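Beta sliding clamp (Bartonella birtlesii LL-WM9, PDB 6PTR) probably tethers DNA polymerases and other proteins to DNA as a ring-shaped head-to-tail homodimer, giving them processivity. Local coordinates at residues Ala106-Ile109 with Thr114-Gln117; Asn40-Ala45 with Ile124-Ser129; Asn267-Ile272 with Glu328-Gly333; Val352-Asp357 with Pro361-Asp366. One frame throughout, in Å; residues are numbered along the deposited sequence.

Contact 1 of 4, residues Ala106-Ile109 with Thr114-Gln117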
loop_
_atom_site.group_PDB
_atom_site.type_symbol
_atom_site.label_atom_id
_atom_site.label_comp_id
_atom_site.label_asym_id
_atom_site.label_seq_id
_atom_site.Cartn_x
_atom_site.Cartn_y
_atom_site.Cartn_z
ATOM N N ALA C 106 10.415 -4.978 -33.181
ATOM C CA ALA C 106 11.017 -4.281 -32.053
ATOM C C ALA C 106 10.762 -2.788 -32.193
ATOM O O ALA C 106 10.650 -2.259 -33.304
ATOM C CB ALA C 106 12.520 -4.561 -31.962
ATOM N N MET C 107 10.642 -2.113 -31.056
ATOM C CA MET C 107 10.371 -0.686 -31.043
ATOM C C MET C 107 11.453 0.023 -30.248
ATOM O O MET C 107 11.836 -0.425 -29.166
ATOM C CB MET C 107 9.011 -0.353 -30.437
ATOM C CG MET C 107 8.642 1.129 -30.614
ATOM S SD MET C 107 7.081 1.593 -29.835
ATOM C CE MET C 107 7.522 1.507 -28.098
ATOM N N SER C 108 11.946 1.117 -30.804
ATOM C CA SER C 108 12.886 1.988 -30.121
ATOM C C SER C 108 12.134 3.092 -29.395
ATOM O O SER C 108 11.161 3.654 -29.913
ATOM C CB SER C 108 13.871 2.579 -31.136
ATOM O OG SER C 108 14.593 3.668 -30.603
ATOM N N ILE C 109 12.589 3.401 -28.181
ATOM C CA ILE C 109 12.082 4.524 -27.410
ATOM C C ILE C 109 13.279 5.385 -27.071
ATOM O O ILE C 109 14.207 4.909 -26.407
ATOM C CB ILE C 109 11.374 4.074 -26.131
ATOM C CG1 ILE C 109 10.253 3.070 -26.419
ATOM C CG2 ILE C 109 10.848 5.280 -25.384
ATOM C CD1 ILE C 109 9.764 2.405 -25.174
ATOM N N THR C 114 18.420 8.645 -23.178
ATOM C CA THR C 114 17.893 7.344 -22.783
ATOM C C THR C 114 17.326 6.632 -24.006
ATOM O O THR C 114 16.549 7.218 -24.762
ATOM C CB THR C 114 16.795 7.497 -21.730
ATOM O OG1 THR C 114 17.207 8.414 -20.719
ATOM C CG2 THR C 114 16.522 6.161 -21.088
ATOM N N HIS C 115 17.700 5.367 -24.197
ATOM C CA HIS C 115 17.260 4.633 -25.386
ATOM C C HIS C 115 16.898 3.211 -25.005
ATOM O O HIS C 115 17.757 2.455 -24.533
ATOM C CB HIS C 115 18.355 4.650 -26.462
ATOM C CG HIS C 115 18.096 3.716 -27.608
ATOM N ND1 HIS C 115 19.098 2.983 -28.211
ATOM C CD2 HIS C 115 16.954 3.402 -28.268
ATOM C CE1 HIS C 115 18.584 2.252 -29.183
ATOM N NE2 HIS C 115 17.286 2.490 -29.242
ATOM N N PHE C 116 15.632 2.842 -25.223
ATOM C CA PHE C 116 15.149 1.479 -25.020
ATOM C C PHE C 116 14.916 0.819 -26.375
ATOM O O PHE C 116 14.510 1.480 -27.330
ATOM C CB PHE C 116 13.825 1.458 -24.236
ATOM C CG PHE C 116 13.922 2.028 -22.844
ATOM C CD1 PHE C 116 13.752 3.388 -22.622
ATOM C CD2 PHE C 116 14.170 1.195 -21.760
ATOM C CE1 PHE C 116 13.857 3.926 -21.326
ATOM C CE2 PHE C 116 14.277 1.718 -20.474
ATOM C CZ PHE C 116 14.103 3.081 -20.258
ATOM N N GLN C 117 15.198 -0.474 -26.465
ATOM C CA GLN C 117 14.787 -1.297 -27.601
ATOM C C GLN C 117 13.914 -2.400 -27.021
ATOM O O GLN C 117 14.407 -3.230 -26.250
ATOM C CB GLN C 117 15.990 -1.888 -28.334
ATOM C CG GLN C 117 16.772 -0.907 -29.158
ATOM C CD GLN C 117 16.103 -0.634 -30.489
ATOM O OE1 GLN C 117 15.337 -1.458 -30.988
ATOM N NE2 GLN C 117 16.387 0.521 -31.072
#

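Contact 2 of 4, residues Asn40-Ala45 with Ile124-Ser129. With EDO (1,2-ethanediol), chain Q.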
loop_
_atom_site.group_PDB
_atom_site.type_symbol
_atom_site.label_atom_id
_atom_site.label_comp_id
_atom_site.label_asym_id
_atom_site.label_seq_id
_atom_site.Cartn_x
_atom_site.Cartn_y
_atom_site.Cartn_z
ATOM N N ASN C 40 -0.074 -6.663 -24.382
ATOM C CA ASN C 40 0.474 -5.537 -25.118
ATOM C C ASN C 40 -0.572 -4.460 -25.357
ATOM O O ASN C 40 -1.776 -4.730 -25.393
ATOM C CB ASN C 40 1.046 -6.013 -26.452
ATOM C CG ASN C 40 2.377 -6.715 -26.279
ATOM O OD1 ASN C 40 2.741 -7.128 -25.167
ATOM N ND2 ASN C 40 3.114 -6.853 -27.368
ATOM N N VAL C 41 -0.095 -3.216 -25.516
ATOM C CA VAL C 41 -0.928 -2.127 -26.016
ATOM C C VAL C 41 -0.608 -1.934 -27.490
ATOM O O VAL C 41 0.561 -1.967 -27.900
ATOM C CB VAL C 41 -0.711 -0.821 -25.227
ATOM C CG1 VAL C 41 0.761 -0.446 -25.199
ATOM C CG2 VAL C 41 -1.513 0.325 -25.873
ATOM N N LEU C 42 -1.652 -1.781 -28.301
ATOM C CA LEU C 42 -1.480 -1.462 -29.712
ATOM C C LEU C 42 -1.294 0.036 -29.858
ATOM O O LEU C 42 -2.077 0.818 -29.316
ATOM C CB LEU C 42 -2.692 -1.911 -30.528
ATOM C CG LEU C 42 -2.752 -1.392 -31.981
ATOM C CD1 LEU C 42 -1.572 -1.938 -32.806
ATOM C CD2 LEU C 42 -4.064 -1.758 -32.607
ATOM N N ILE C 43 -0.254 0.433 -30.590
ATOM C CA ILE C 43 0.003 1.834 -30.915
ATOM C C ILE C 43 -0.194 1.964 -32.405
ATOM O O ILE C 43 0.482 1.270 -33.169
ATOM C CB ILE C 43 1.430 2.265 -30.537
ATOM C CG1 ILE C 43 1.723 1.979 -29.069
ATOM C CG2 ILE C 43 1.629 3.775 -30.854
ATOM C CD1 ILE C 43 3.135 2.370 -28.673
ATOM N N ASP C 44 -1.111 2.836 -32.835
ATOM C CA ASP C 44 -1.440 2.950 -34.257
ATOM C C ASP C 44 -1.381 4.419 -34.631
ATOM O O ASP C 44 -2.201 5.210 -34.156
ATOM C CB ASP C 44 -2.826 2.362 -34.555
ATOM C CG ASP C 44 -2.958 1.855 -35.979
ATOM O OD1 ASP C 44 -2.310 2.420 -36.885
ATOM O OD2 ASP C 44 -3.726 0.897 -36.207
ATOM N N ALA C 45 -0.420 4.782 -35.490
ATOM C CA ALA C 45 -0.162 6.166 -35.859
ATOM C C ALA C 45 -0.505 6.375 -37.329
ATOM O O ALA C 45 0.118 5.775 -38.208
ATOM C CB ALA C 45 1.300 6.517 -35.597
ATOM N N ILE C 124 -0.850 -7.020 -36.688
ATOM C CA ILE C 124 -1.711 -8.056 -37.257
ATOM C C ILE C 124 -2.054 -9.136 -36.243
ATOM O O ILE C 124 -3.072 -9.813 -36.395
ATOM C CB ILE C 124 -1.102 -8.727 -38.512
ATOM C CG1 ILE C 124 0.289 -9.300 -38.222
ATOM C CG2 ILE C 124 -1.137 -7.794 -39.712
ATOM C CD1 ILE C 124 0.732 -10.299 -39.259
ATOM N N ASP C 125 -1.215 -9.332 -35.222
ATOM C CA ASP C 125 -1.518 -10.299 -34.176
ATOM C C ASP C 125 -2.581 -9.796 -33.214
ATOM O O ASP C 125 -3.194 -10.604 -32.509
ATOM C CB ASP C 125 -0.266 -10.633 -33.354
ATOM C CG ASP C 125 0.793 -11.385 -34.141
ATOM O OD1 ASP C 125 0.493 -11.878 -35.247
ATOM O OD2 ASP C 125 1.939 -11.478 -33.633
ATOM N N PHE C 126 -2.795 -8.486 -33.153
ATOM C CA PHE C 126 -3.642 -7.899 -32.122
ATOM C C PHE C 126 -5.116 -8.122 -32.444
ATOM O O PHE C 126 -5.510 -8.093 -33.616
ATOM C CB PHE C 126 -3.356 -6.410 -31.986
ATOM C CG PHE C 126 -3.820 -5.831 -30.683
ATOM C CD1 PHE C 126 -3.051 -5.997 -29.552
ATOM C CD2 PHE C 126 -5.024 -5.171 -30.583
ATOM C CE1 PHE C 126 -3.470 -5.472 -28.333
ATOM C CE2 PHE C 126 -5.444 -4.654 -29.352
ATOM C CZ PHE C 126 -4.665 -4.811 -28.248
ATOM N N PRO C 127 -5.945 -8.378 -31.430
ATOM C CA PRO C 127 -7.382 -8.555 -31.680
ATOM C C PRO C 127 -7.991 -7.292 -32.261
ATOM O O PRO C 127 -7.788 -6.186 -31.755
ATOM C CB PRO C 127 -7.953 -8.858 -30.285
ATOM C CG PRO C 127 -6.799 -9.415 -29.515
ATOM C CD PRO C 127 -5.582 -8.666 -30.034
ATOM N N GLU C 128 -8.737 -7.460 -33.336
ATOM C CA GLU C 128 -9.545 -6.384 -33.878
ATOM C C GLU C 128 -10.933 -6.942 -34.112
ATOM O O GLU C 128 -11.072 -8.067 -34.598
ATOM C CB GLU C 128 -8.957 -5.824 -35.175
ATOM C CG GLU C 128 -9.796 -4.702 -35.762
ATOM C CD GLU C 128 -9.050 -3.848 -36.766
ATOM O OE1 GLU C 128 -7.944 -4.235 -37.197
ATOM O OE2 GLU C 128 -9.585 -2.776 -37.123
ATOM N N SER C 129 -11.947 -6.178 -33.728
ATOM C CA SER C 129 -13.338 -6.563 -33.915
ATOM C C SER C 129 -13.891 -5.990 -35.216
ATOM O O SER C 129 -13.356 -5.036 -35.782
ATOM C CB SER C 129 -14.194 -6.073 -32.743
ATOM O OG SER C 129 -13.665 -6.500 -31.504
HETATM C C1 EDO Q . -15.287 -6.276 -26.829
HETATM O O1 EDO Q . -15.512 -7.663 -27.109
HETATM C C2 EDO Q . -14.172 -5.772 -27.735
HETATM O O2 EDO Q . -14.733 -5.198 -28.922
#

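Contact 3 of 4, residues Asn267-Ile272 with Glu328-Gly333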
loop_
_atom_site.group_PDB
_atom_site.type_symbol
_atom_site.label_atom_id
_atom_site.label_comp_id
_atom_site.label_asym_id
_atom_site.label_seq_id
_atom_site.Cartn_x
_atom_site.Cartn_y
_atom_site.Cartn_z
ATOM N N ASN C 267 -42.452 -1.521 4.771
ATOM C CA ASN C 267 -41.881 -1.475 6.117
ATOM C C ASN C 267 -42.424 -0.282 6.892
ATOM O O ASN C 267 -42.539 0.819 6.351
ATOM C CB ASN C 267 -40.354 -1.395 6.047
ATOM C CG ASN C 267 -39.717 -2.688 5.635
ATOM O OD1 ASN C 267 -40.401 -3.669 5.333
ATOM N ND2 ASN C 267 -38.384 -2.702 5.601
ATOM N N ASP C 268 -42.736 -0.495 8.176
ATOM C CA ASP C 268 -43.509 0.474 8.946
ATOM C C ASP C 268 -42.850 0.930 10.243
ATOM O O ASP C 268 -43.512 1.593 11.050
ATOM C CB ASP C 268 -44.894 -0.103 9.251
ATOM C CG ASP C 268 -44.827 -1.385 10.071
ATOM O OD1 ASP C 268 -43.787 -2.074 10.027
ATOM O OD2 ASP C 268 -45.814 -1.706 10.761
ATOM N N ARG C 269 -41.600 0.573 10.494
ATOM C CA ARG C 269 -40.831 1.087 11.625
ATOM C C ARG C 269 -39.715 1.976 11.088
ATOM O O ARG C 269 -38.836 1.494 10.369
ATOM C CB ARG C 269 -40.212 -0.044 12.447
ATOM C CG ARG C 269 -41.230 -1.022 12.999
ATOM C CD ARG C 269 -40.590 -1.998 13.971
ATOM N NE ARG C 269 -41.118 -3.350 13.806
ATOM C CZ ARG C 269 -41.020 -4.312 14.720
ATOM N NH1 ARG C 269 -40.441 -4.063 15.887
ATOM N NH2 ARG C 269 -41.518 -5.513 14.472
ATOM N N LYS C 270 -39.714 3.245 11.469
ATOM C CA LYS C 270 -38.737 4.192 10.939
ATOM C C LYS C 270 -37.716 4.550 12.009
ATOM O O LYS C 270 -38.085 4.968 13.108
ATOM C CB LYS C 270 -39.431 5.462 10.434
ATOM C CG LYS C 270 -38.462 6.494 9.855
ATOM C CD LYS C 270 -39.193 7.500 8.946
ATOM C CE LYS C 270 -39.699 8.692 9.666
ATOM N NZ LYS C 270 -40.274 9.682 8.687
ATOM N N LEU C 271 -36.436 4.393 11.679
ATOM C CA LEU C 271 -35.330 4.768 12.553
ATOM C C LEU C 271 -34.534 5.865 11.862
ATOM O O LEU C 271 -34.136 5.697 10.707
ATOM C CB LEU C 271 -34.436 3.561 12.852
ATOM C CG LEU C 271 -33.048 3.830 13.452
ATOM C CD1 LEU C 271 -33.197 4.457 14.850
ATOM C CD2 LEU C 271 -32.187 2.566 13.525
ATOM N N ILE C 272 -34.326 6.987 12.548
ATOM C CA ILE C 272 -33.468 8.057 12.048
ATOM C C ILE C 272 -32.301 8.215 13.004
ATOM O O ILE C 272 -32.500 8.335 14.216
ATOM C CB ILE C 272 -34.194 9.403 11.916
ATOM C CG1 ILE C 272 -35.518 9.264 11.160
ATOM C CG2 ILE C 272 -33.267 10.384 11.214
ATOM C CD1 ILE C 272 -36.335 10.562 11.139
ATOM N N GLU C 328 -42.391 -0.023 18.006
ATOM C CA GLU C 328 -42.163 -1.159 18.885
ATOM C C GLU C 328 -40.666 -1.456 18.962
ATOM O O GLU C 328 -39.995 -1.481 17.920
ATOM C CB GLU C 328 -42.931 -2.367 18.341
ATOM C CG GLU C 328 -42.857 -3.639 19.168
ATOM C CD GLU C 328 -43.516 -4.818 18.459
ATOM O OE1 GLU C 328 -44.162 -4.596 17.409
ATOM O OE2 GLU C 328 -43.385 -5.962 18.948
ATOM N N PRO C 329 -40.106 -1.657 20.156
ATOM C CA PRO C 329 -38.670 -1.968 20.252
ATOM C C PRO C 329 -38.296 -3.147 19.359
ATOM O O PRO C 329 -39.095 -4.050 19.118
ATOM C CB PRO C 329 -38.477 -2.295 21.736
ATOM C CG PRO C 329 -39.582 -1.482 22.429
ATOM C CD PRO C 329 -40.749 -1.542 21.479
ATOM N N LEU C 330 -37.073 -3.123 18.844
ATOM C CA LEU C 330 -36.652 -4.134 17.888
ATOM C C LEU C 330 -35.181 -4.429 18.097
ATOM O O LEU C 330 -34.383 -3.508 18.277
ATOM C CB LEU C 330 -36.899 -3.668 16.449
ATOM C CG LEU C 330 -36.389 -4.517 15.285
ATOM C CD1 LEU C 330 -37.055 -5.884 15.263
ATOM C CD2 LEU C 330 -36.643 -3.794 13.976
ATOM N N GLU C 331 -34.828 -5.713 18.056
ATOM C CA GLU C 331 -33.440 -6.151 17.995
ATOM C C GLU C 331 -33.204 -6.750 16.616
ATOM O O GLU C 331 -33.914 -7.684 16.211
ATOM C CB GLU C 331 -33.131 -7.180 19.086
ATOM C CG GLU C 331 -33.230 -6.649 20.495
ATOM C CD GLU C 331 -32.573 -7.590 21.508
ATOM O OE1 GLU C 331 -33.198 -8.601 21.871
ATOM O OE2 GLU C 331 -31.422 -7.323 21.916
ATOM N N ILE C 332 -32.242 -6.201 15.891
ATOM C CA ILE C 332 -31.989 -6.603 14.517
ATOM C C ILE C 332 -30.497 -6.523 14.259
ATOM O O ILE C 332 -29.815 -5.599 14.725
ATOM C CB ILE C 332 -32.803 -5.726 13.529
ATOM C CG1 ILE C 332 -32.654 -6.233 12.087
ATOM C CG2 ILE C 332 -32.386 -4.261 13.636
ATOM C CD1 ILE C 332 -33.730 -5.605 11.130
ATOM N N GLY C 333 -29.980 -7.501 13.526
ATOM C CA GLY C 333 -28.562 -7.591 13.247
ATOM C C GLY C 333 -28.294 -7.281 11.787
ATOM O O GLY C 333 -29.115 -7.573 10.922
#

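Contact 4 of 4, residues Val352-Asp357 with Pro361-Asp366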
loop_
_atom_site.group_PDB
_atom_site.type_symbol
_atom_site.label_atom_id
_atom_site.label_comp_id
_atom_site.label_asym_id
_atom_site.label_seq_id
_atom_site.Cartn_x
_atom_site.Cartn_y
_atom_site.Cartn_z
ATOM N N VAL C 352 -31.805 7.200 7.434
ATOM C CA VAL C 352 -33.123 6.656 7.759
ATOM C C VAL C 352 -33.165 5.177 7.393
ATOM O O VAL C 352 -32.811 4.795 6.274
ATOM C CB VAL C 352 -34.244 7.424 7.036
ATOM C CG1 VAL C 352 -35.596 6.778 7.347
ATOM C CG2 VAL C 352 -34.241 8.865 7.465
ATOM N N PHE C 353 -33.569 4.337 8.350
ATOM C CA PHE C 353 -33.869 2.931 8.091
ATOM C C PHE C 353 -35.374 2.729 8.171
ATOM O O PHE C 353 -35.995 3.126 9.159
ATOM C CB PHE C 353 -33.250 2.001 9.132
ATOM C CG PHE C 353 -31.765 2.075 9.239
ATOM C CD1 PHE C 353 -31.140 3.167 9.824
ATOM C CD2 PHE C 353 -30.995 1.012 8.808
ATOM C CE1 PHE C 353 -29.751 3.205 9.944
ATOM C CE2 PHE C 353 -29.614 1.040 8.926
ATOM C CZ PHE C 353 -28.999 2.138 9.501
ATOM N N MET C 354 -35.948 2.083 7.161
ATOM C CA MET C 354 -37.324 1.607 7.220
ATOM C C MET C 354 -37.264 0.111 7.495
ATOM O O MET C 354 -36.699 -0.652 6.705
ATOM C CB MET C 354 -38.088 1.921 5.932
ATOM C CG MET C 354 -38.072 3.376 5.610
ATOM S SD MET C 354 -38.849 4.394 6.879
ATOM C CE MET C 354 -40.497 3.704 6.958
ATOM N N LEU C 355 -37.780 -0.295 8.651
ATOM C CA LEU C 355 -37.580 -1.651 9.127
ATOM C C LEU C 355 -38.914 -2.361 9.263
ATOM O O LEU C 355 -39.968 -1.741 9.423
ATOM C CB LEU C 355 -36.860 -1.655 10.490
ATOM C CG LEU C 355 -35.542 -0.887 10.456
ATOM C CD1 LEU C 355 -35.003 -0.657 11.860
ATOM C CD2 LEU C 355 -34.554 -1.676 9.598
ATOM N N SER C 356 -38.835 -3.686 9.260
ATOM C CA SER C 356 -39.991 -4.505 9.581
ATOM C C SER C 356 -39.614 -5.344 10.799
ATOM O O SER C 356 -39.461 -4.814 11.903
ATOM C CB SER C 356 -40.376 -5.370 8.377
ATOM O OG SER C 356 -41.646 -5.947 8.560
ATOM N N ASP C 357 -39.414 -6.635 10.600
ATOM C CA ASP C 357 -39.003 -7.519 11.679
ATOM C C ASP C 357 -37.517 -7.848 11.540
ATOM O O ASP C 357 -36.814 -7.366 10.648
ATOM C CB ASP C 357 -39.853 -8.792 11.683
ATOM C CG ASP C 357 -39.795 -9.524 10.357
ATOM O OD1 ASP C 357 -38.729 -10.089 10.032
ATOM O OD2 ASP C 357 -40.808 -9.524 9.622
ATOM N N PRO C 361 -35.862 -7.577 4.989
ATOM C CA PRO C 361 -34.956 -6.563 4.426
ATOM C C PRO C 361 -35.262 -5.172 4.952
ATOM O O PRO C 361 -36.419 -4.811 5.170
ATOM C CB PRO C 361 -35.229 -6.640 2.912
ATOM C CG PRO C 361 -35.844 -7.939 2.674
ATOM C CD PRO C 361 -36.552 -8.351 3.944
ATOM N N ALA C 362 -34.207 -4.386 5.130
ATOM C CA ALA C 362 -34.303 -2.997 5.560
ATOM C C ALA C 362 -34.141 -2.112 4.339
ATOM O O ALA C 362 -33.326 -2.409 3.467
ATOM C CB ALA C 362 -33.215 -2.662 6.575
ATOM N N LEU C 363 -34.911 -1.029 4.290
ATOM C CA LEU C 363 -34.815 -0.028 3.233
ATOM C C LEU C 363 -34.096 1.185 3.807
ATOM O O LEU C 363 -34.524 1.727 4.835
ATOM C CB LEU C 363 -36.209 0.349 2.745
ATOM C CG LEU C 363 -36.451 1.417 1.664
ATOM C CD1 LEU C 363 -35.936 0.975 0.346
ATOM C CD2 LEU C 363 -37.956 1.703 1.544
ATOM N N ILE C 364 -33.017 1.615 3.144
ATOM C CA ILE C 364 -32.133 2.653 3.678
ATOM C C ILE C 364 -31.968 3.767 2.654
ATOM O O ILE C 364 -31.887 3.515 1.444
ATOM C CB ILE C 364 -30.756 2.088 4.072
ATOM C CG1 ILE C 364 -30.891 0.987 5.122
ATOM C CG2 ILE C 364 -29.834 3.202 4.568
ATOM C CD1 ILE C 364 -29.640 0.191 5.311
ATOM N N ARG C 365 -31.897 5.004 3.146
ATOM C CA ARG C 365 -31.709 6.148 2.263
ATOM C C ARG C 365 -31.310 7.373 3.070
ATOM O O ARG C 365 -31.469 7.426 4.302
ATOM C CB ARG C 365 -32.969 6.442 1.450
ATOM C CG ARG C 365 -34.209 6.515 2.287
ATOM C CD ARG C 365 -35.254 7.325 1.584
ATOM N NE ARG C 365 -35.777 6.649 0.405
ATOM C CZ ARG C 365 -36.830 5.838 0.420
ATOM N NH1 ARG C 365 -37.464 5.599 1.561
ATOM N NH2 ARG C 365 -37.251 5.273 -0.705
ATOM N N ASP C 366 -30.718 8.330 2.361
ATOM C CA ASP C 366 -30.662 9.703 2.840
ATOM C C ASP C 366 -32.077 10.189 3.077
ATOM O O ASP C 366 -32.934 10.067 2.197
ATOM C CB ASP C 366 -29.995 10.611 1.802
ATOM C CG ASP C 366 -28.525 10.811 2.054
ATOM O OD1 ASP C 366 -28.123 10.866 3.240
ATOM O OD2 ASP C 366 -27.777 10.913 1.063
#

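Contact 1 of 4, residues Ala106-Ile109 with Thr114-Gln117
The H115 ring meets S108 and I109 through its edge: I109 O lies in the ring plane, 3.6 Å from H115 CD2, while S108 OG sits close to that plane, 3.2 Å from H115 NE2. A third group at the edge comes from the ring's own strand, where Q117 NE2 donates to H115 NE2 over 2.8 Å (angle at H 147°), the ring nitrogen standing 21° out of the Q117 amide plane. A bend at chi2 (-80°) folds the Q117 amide back, bringing Q117 NE2 within 3.3 Å of S108 CB. The F116 ring likewise has I109 O at its edge.

I109 and F116 form an antiparallel hydrogen-bonded pair of the hairpin, I109 N to F116 O and F116 N to I109 O both measuring 2.8 Å. Their CB atoms approach to 4.1 Å on the face turned to L82 and I85 of helix 79-88. Beyond this hairpin, H115-Q117 pair with an antiparallel strand of the second subunit, continuing the sheet across the subunit interface of the clamp. As modelled, H115 NE2 accepts from Q117 NE2, which is consistent with a neutral imidazole probably protonated on ND1.

Contact 2 of 4, residues Asn40-Ala45 with Ile124-Ser129
The nearest CA atoms across the segments are those of L42 and F126, 7.2 Å apart, and with no hydrogen bond between the segments the loop 124-129 rests on strand 40-45 through the F126 side chain, which meets L42 and the backbone oxygen of N40. L42 CB stands 3.9 Å from the ring centroid and only 6° off the ring normal, a CH-pi contact placed squarely over the face. L42 CD2 follows at 4.1 Å from F126 CD2. On the opposite face lies P127 CD, 3.4 Å above the plane and offset toward the rim, so the ring is held between a strand residue and its own successor in the chain. At the ring edge N40 O lies near the plane, 3.5 Å from F126 CE1, where the partly positive C-H rim faces a carbonyl oxygen.

F126 reaches the strand because its CG is anti to the backbone N (chi1 -161°). Strand 40-46 runs between strands 71-78 and 49-55, and V41, on the other face, packs against A79 and L82 of helix 79-88. The contact is therefore on the side away from that helix, consistent with the clamp fold, whose helices line the DNA channel and whose sheets form the outer wall. The loop itself leads from the hairpin strand 114-119 to strand 136-141, the crossing toward the central domain.

D44 forms a salt bridge with K123, and N40 ND2 bonds T76 OG1. At the far end S129 OG hydrogen-bonds O2 of an ethanediol over 3.1 Å; that molecule, probably from the crystallisation liquor, also binds K237.

Contact 3 of 4, residues Asn267-Ile272 with Glu328-Gly333
R269 alone from its strand reaches E328, P329 and L330, and the closest packing is round NH1 of its guanidinium. L330 CB comes to 3.6 Å from R269 NH1, and L330 CD1 lies over one face of the planar group, 3.9 Å from the same nitrogen. P329 O is at the edge, in the guanidinium plane, 3.5 Å from R269 NH1. A weak hydrogen bond runs from R269 NH1 to E328 O (3.3 Å, angle at H 140°), an oxygen that also accepts from Y325 OH.

The opposite face is the loose side. There the E328 carboxylate lies nearly parallel to the guanidinium, the planes 13° apart, with E328 OE1 4.1 Å from R269 NH1. Since the oxygen is well out of the guanidinium plane, no N-H points at it, so any attraction is probably one of charge only. E328 is exposed and poorly ordered, in keeping with so slack a hold.

R269 and D268 together face L355 in a classic beta bulge where strand 269-274 pairs with strand 350-355. The arginine thus spans two sheets: its own strand is the outermost of one, while L330 begins strand 330-335, which pairs with strand 295-301 in the other and leads into helix 336-345.

Contact 4 of 4, residues Val352-Asp357 with Pro361-Asp366
V352-L355 and A362-R365 are joined by four backbone hydrogen bonds. The M354-L363 pair is tight, M354 N to L363 O 2.8 Å (angle at H 176°) and L363 N to M354 O 3.0 Å. The two bonds of the V352-R365 pair are longer, V352 N to R365 O 3.2 Å and R365 N to V352 O 3.3 Å. Between them F353 and I364 form a non-hydrogen-bonded pair, with the CA-H...O approach of I364 CA to V352 O at 3.4 Å.

The two strands make an antiparallel hairpin, their directions 161° apart; in their sheet the hairpin lies between strand 269-274, at its edge, and strand 372-376. N267 ND2 bonds M354 O and P361 O.

Apolar contacts divide between the faces. F353 and I364 lie side by side, with F353 CD2 3.7 Å from I364 CG1; this face meets L339 and I342 of helix 336-345, and F278 is edge-to-face with F353. On the other face M354 CB is 4.0 Å from L363 CB, before bends at chi2 and chi3 lead the sulfur end away. Separately, L355 CD2 presses to 3.5 Å of A362 CB, tighter than usual for carbons. P361 packs on an apolar side chain of the bound peptide.

The four contacts form two groups on opposite sides of the chain's centre. Contacts 1 and 2, in the N-terminal domain, have centres about 19 Å apart and touch where M107 SD meets I43 CD1 at 4.2 Å. Contacts 3 and 4, in the C-terminal domain, have centres about 8 Å apart and share a sheet: probable hydrogen bonds link R269 O to L355 N (2.7 Å) and L271 O to F353 N (2.8 Å). Centres of contacts 1 and 3 lie about 66 Å apart. This separation fits head-to-tail closure, in which T114 OG1 of contact 1 hydrogen-bonds D319 of the second subunit. Contact 4 reaches the bound griselimycin peptide through P361.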